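Local coordinates for protein flagellin (Burkholderia pseudomallei, PDB 4CFI) that probably polymerises into the filament of the bacterial flagellum and, as an exposed surface protein, is a target of the immune response, at residues A[54-57]-A[58-62]; A[93-97]-A[98-102]. All blocks are in the same frame, centred on the assembly; numbering follows the deposited sequence. Where two conformers were deposited one is given.

Interaction 1. Residues A[54-57]-A[58-62]; sequences VNRI and ASQTN
The carbonyl oxygen Ile57 O is gripped twice by Thr61, at the C-terminal end of helix 37-60 in the N-terminal helical region of flagellin. The hydroxyl comes first, with Thr61 OG1 2.7 Å from Ile57 O, and the backbone amide second, with Thr61 N 3.0 Å from the same oxygen. The two donors reach the carbonyl from opposite faces of its plane, so they share one acceptor without competing for one position. Thr61 is the first residue to leave helical backbone angles, yet its amide still makes the bond expected of the next turn, while its side chain supplies an extra one. Its OG1 lies beside its own backbone N (chi1 -61°), which turns the hydroxyl back along the helix, alongside the Ile57 side chain; Ile57 CG2 packs 3.5 Å from Thr61 OG1.

Upstream the pattern is the regular i to i+4 ladder. Ala58 N bonds to Val54 O, and Ser59 N to Asn55 O at 3.0 Å; Gln60 N to Arg56 O is only weak, but the bond that follows it, from Thr61 N, is again sound. Ser59 OG stands 3.0 Å from Asn55 O and 3.1 Å from Gln60 OE1, and could donate to either.

One face of the turn is buried: Val54 and Ile57 rest on helix 2-31, and Ala58 touches Ser97. On the outer face Arg56, whose guanidinium forms a salt bridge with Glu53, crosses Gln60 at about a right angle. Gln60 bends at chi2 (-51°), and the two chains meet through their aliphatic parts, Arg56 CG lying 4.0 Å from Gln60 CG.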
loop_
_atom_site.group_PDB
_atom_site.type_symbol
_atom_site.label_atom_id
_atom_site.label_comp_id
_atom_site.label_asym_id
_atom_site.label_seq_id
_atom_site.Cartn_x
_atom_site.Cartn_y
_atom_site.Cartn_z
ATOM N N VAL A 54 13.591 -1.109 12.068
ATOM C CA VAL A 54 13.258 -2.184 11.130
ATOM C C VAL A 54 14.534 -2.829 10.576
ATOM O O VAL A 54 14.669 -4.054 10.566
ATOM C CB VAL A 54 12.364 -1.660 9.980
ATOM C CG1 VAL A 54 12.229 -2.678 8.864
ATOM C CG2 VAL A 54 10.989 -1.270 10.501
ATOM N N ASN A 55 15.475 -2.002 10.115
ATOM C CA ASN A 55 16.719 -2.523 9.570
ATOM C C ASN A 55 17.576 -3.219 10.623
ATOM O O ASN A 55 18.272 -4.187 10.282
ATOM C CB ASN A 55 17.530 -1.436 8.840
ATOM C CG ASN A 55 16.916 -1.024 7.519
ATOM O OD1 ASN A 55 16.889 0.169 7.169
ATOM N ND2 ASN A 55 16.440 -1.976 6.777
ATOM N N ARG A 56 17.530 -2.755 11.870
ATOM C CA ARG A 56 18.235 -3.449 12.946
ATOM C C ARG A 56 17.637 -4.831 13.198
ATOM O O ARG A 56 18.355 -5.823 13.348
ATOM C CB ARG A 56 18.220 -2.639 14.239
ATOM C CG ARG A 56 19.196 -3.148 15.296
ATOM C CD ARG A 56 18.911 -2.606 16.700
ATOM N NE ARG A 56 17.576 -2.968 17.149
ATOM C CZ ARG A 56 17.210 -4.191 17.509
ATOM N NH1 ARG A 56 18.087 -5.194 17.573
ATOM N NH2 ARG A 56 15.947 -4.424 17.824
ATOM N N ILE A 57 16.316 -4.895 13.272
ATOM C CA ILE A 57 15.659 -6.177 13.506
ATOM C C ILE A 57 16.024 -7.159 12.378
ATOM O O ILE A 57 16.337 -8.338 12.621
ATOM C CB ILE A 57 14.128 -5.988 13.640
ATOM C CG1 ILE A 57 13.786 -5.155 14.891
ATOM C CG2 ILE A 57 13.422 -7.331 13.625
ATOM C CD1 ILE A 57 12.441 -4.449 14.796
ATOM N N ALA A 58 15.978 -6.685 11.137
ATOM C CA ALA A 58 16.250 -7.550 9.987
ATOM C C ALA A 58 17.705 -8.026 9.946
ATOM O O ALA A 58 17.970 -9.173 9.578
ATOM C CB ALA A 58 15.898 -6.861 8.678
ATOM N N SER A 59 18.642 -7.151 10.295
ATOM C CA SER A 59 20.066 -7.488 10.226
ATOM C C SER A 59 20.617 -8.174 11.476
ATOM O O SER A 59 21.711 -8.735 11.426
ATOM C CB SER A 59 20.920 -6.262 9.866
ATOM O OG SER A 59 20.958 -5.299 10.903
ATOM N N GLN A 60 19.880 -8.137 12.586
ATOM C CA GLN A 60 20.409 -8.640 13.844
ATOM C C GLN A 60 19.617 -9.786 14.473
ATOM O O GLN A 60 20.154 -10.443 15.375
ATOM C CB GLN A 60 20.568 -7.499 14.863
ATOM C CG GLN A 60 21.412 -6.320 14.381
ATOM C CD GLN A 60 22.770 -6.683 13.803
ATOM O OE1 GLN A 60 23.232 -6.076 12.800
ATOM N NE2 GLN A 60 23.429 -7.656 14.410
ATOM N N THR A 61 18.378 -10.061 14.050
ATOM C CA THR A 61 17.632 -11.155 14.671
ATOM C C THR A 61 18.347 -12.452 14.300
ATOM O O THR A 61 18.539 -12.740 13.108
ATOM C CB THR A 61 16.177 -11.221 14.185
ATOM O OG1 THR A 61 15.519 -9.995 14.532
ATOM C CG2 THR A 61 15.428 -12.345 14.855
ATOM N N ASN A 62 18.773 -13.222 15.304
ATOM C CA ASN A 62 19.623 -14.375 15.029
ATOM C C ASN A 62 19.417 -15.457 16.056
ATOM O O ASN A 62 19.017 -15.197 17.186
ATOM C CB ASN A 62 21.113 -13.969 14.896
ATOM C CG ASN A 62 21.763 -13.586 16.217
ATOM O OD1 ASN A 62 21.945 -12.398 16.499
ATOM N ND2 ASN A 62 22.162 -14.575 16.999
#

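Interaction 2. Residues A[93-97]-A[98-102]; sequences TQSMS and AAKIG
Ser97 and Lys100 meet in a tight backbone turn, where Lys100 N donates to Ser97 O at 2.9 Å. The side chains also touch, Lys100 CG lying 3.5 Å from Ser97 OG, and with CG beside its own backbone N (chi1 -62°) the lysine starts out over Ser95 and Ser97 before its amine leads away.

Gln94 adds a less certain link. In the conformer given, one of two deposited, its NE2 donates to Ser95 O at 2.8 Å, with the acceptor close to the amide plane, and only weakly to Lys100 O, 3.1 Å from the same NE2. The tie that this amide makes between the two limbs of the loop is therefore doubtful.

Beneath the polar bonds lies an apolar layer. Ile101 crosses Met96 at about a right angle, with Ile101 CG2 4.1 Å from Met96 CE, and Ile101 CD1 packs 3.7 Å from Met96 O, a buried carbonyl oxygen with no polar partner. Farther out, both side chains press on Leu16 of helix 2-31, Met96 also meets Leu247 of helix 227-257, and Ala98 lies on Ile51 of helix 37-60.

Ser95 OG accepts from Ser97 N at 3.1 Å and so braces the bend before the turn. This is an ST turn, followed directly by the i to i+3 bond of a beta-turn over residues 97-100: two successive turns in the long connection between strands 87-92 and 111-119, folded against the helical bundle of flagellin.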
loop_
_atom_site.group_PDB
_atom_site.type_symbol
_atom_site.label_atom_id
_atom_site.label_comp_id
_atom_site.label_asym_id
_atom_site.label_seq_id
_atom_site.Cartn_x
_atom_site.Cartn_y
_atom_site.Cartn_z
ATOM N N THR A 93 12.839 -17.482 3.605
ATOM C CA THR A 93 13.540 -16.950 2.443
ATOM C C THR A 93 13.328 -15.446 2.200
ATOM O O THR A 93 14.122 -14.829 1.496
ATOM C CB THR A 93 13.126 -17.689 1.157
ATOM O OG1 THR A 93 11.721 -17.519 0.931
ATOM C CG2 THR A 93 13.436 -19.181 1.256
ATOM N N GLN A 94 12.252 -14.884 2.759
ATOM C CA GLN A 94 11.917 -13.460 2.572
ATOM C C GLN A 94 12.565 -12.562 3.626
ATOM O O GLN A 94 12.411 -12.779 4.836
ATOM C CB GLN A 94 10.397 -13.244 2.586
ATOM C CG GLN A 94 9.963 -11.873 3.108
ATOM C CD GLN A 94 9.345 -10.936 2.067
ATOM O OE1 GLN A 94 8.325 -11.273 1.451
ATOM N NE2 GLN A 94 9.932 -9.727 1.908
ATOM N N SER A 95 13.292 -11.555 3.147
ATOM C CA SER A 95 13.896 -10.549 3.999
ATOM C C SER A 95 12.847 -9.602 4.554
ATOM O O SER A 95 11.922 -9.168 3.849
ATOM C CB SER A 95 14.881 -9.720 3.174
ATOM O OG SER A 95 15.484 -8.707 3.940
ATOM N N MET A 96 13.030 -9.286 5.825
ATOM C CA MET A 96 12.233 -8.289 6.496
ATOM C C MET A 96 12.921 -6.927 6.537
ATOM O O MET A 96 12.461 -6.022 7.246
ATOM C CB MET A 96 11.941 -8.764 7.917
ATOM C CG MET A 96 11.060 -10.007 8.000
ATOM S SD MET A 96 9.388 -9.748 7.346
ATOM C CE MET A 96 9.541 -10.570 5.777
ATOM N N SER A 97 14.000 -6.745 5.778
ATOM C CA SER A 97 14.652 -5.442 5.734
ATOM C C SER A 97 13.714 -4.398 5.126
ATOM O O SER A 97 12.802 -4.720 4.360
ATOM C CB SER A 97 15.989 -5.519 4.979
ATOM O OG SER A 97 15.814 -5.608 3.581
ATOM N N ALA A 98 13.925 -3.136 5.478
ATOM C CA ALA A 98 13.029 -2.075 5.031
ATOM C C ALA A 98 12.912 -1.958 3.506
ATOM O O ALA A 98 11.868 -1.558 2.989
ATOM C CB ALA A 98 13.459 -0.750 5.625
ATOM N N ALA A 99 13.970 -2.315 2.783
ATOM C CA ALA A 99 13.968 -2.241 1.323
ATOM C C ALA A 99 13.120 -3.318 0.661
ATOM O O ALA A 99 12.848 -3.225 -0.539
ATOM C CB ALA A 99 15.396 -2.309 0.805
ATOM N N LYS A 100 12.727 -4.337 1.437
ATOM C CA LYS A 100 12.092 -5.533 0.905
ATOM C C LYS A 100 10.670 -5.753 1.424
ATOM O O LYS A 100 10.050 -6.753 1.082
ATOM C CB LYS A 100 12.961 -6.767 1.213
ATOM C CG LYS A 100 14.346 -6.731 0.578
ATOM C CD LYS A 100 14.291 -6.801 -0.940
ATOM C CE LYS A 100 15.376 -7.707 -1.500
ATOM N NZ LYS A 100 15.006 -8.192 -2.858
ATOM N N ILE A 101 10.145 -4.816 2.222
ATOM C CA ILE A 101 8.766 -4.893 2.709
ATOM C C ILE A 101 8.053 -3.576 2.441
ATOM O O ILE A 101 8.698 -2.552 2.218
ATOM C CB ILE A 101 8.674 -5.279 4.214
ATOM C CG1 ILE A 101 9.364 -4.246 5.130
ATOM C CG2 ILE A 101 9.267 -6.668 4.419
ATOM C CD1 ILE A 101 9.186 -4.497 6.623
ATOM N N GLY A 102 6.723 -3.614 2.456
ATOM C CA GLY A 102 5.943 -2.499 1.976
ATOM C C GLY A 102 6.005 -2.430 0.466
ATOM O O GLY A 102 6.307 -3.403 -0.221
#

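Overall arrangement
Interaction 1 comes first along the chain, at the end of helix 37-60, and interaction 2 follows in the connection between strands 87-92 and 111-119. Separated in sequence by the short strand pair 62-63/66-67 and the hairpin of strands 74-79 and 87-92, they nevertheless have centres about 11 Å apart and touch directly. Ala58 CB packs 3.5 Å from Ser97 N, and Val54 CG1 lies 3.7 Å from Met96 O. Both also rest on helix 2-31. A helix end and a pair of turns, each with its own short-range hydrogen bonds, thus meet with side chains of the helix against the backbone of the loop, which lies along helices 2-31 and 37-60 before continuing to strand 111-119.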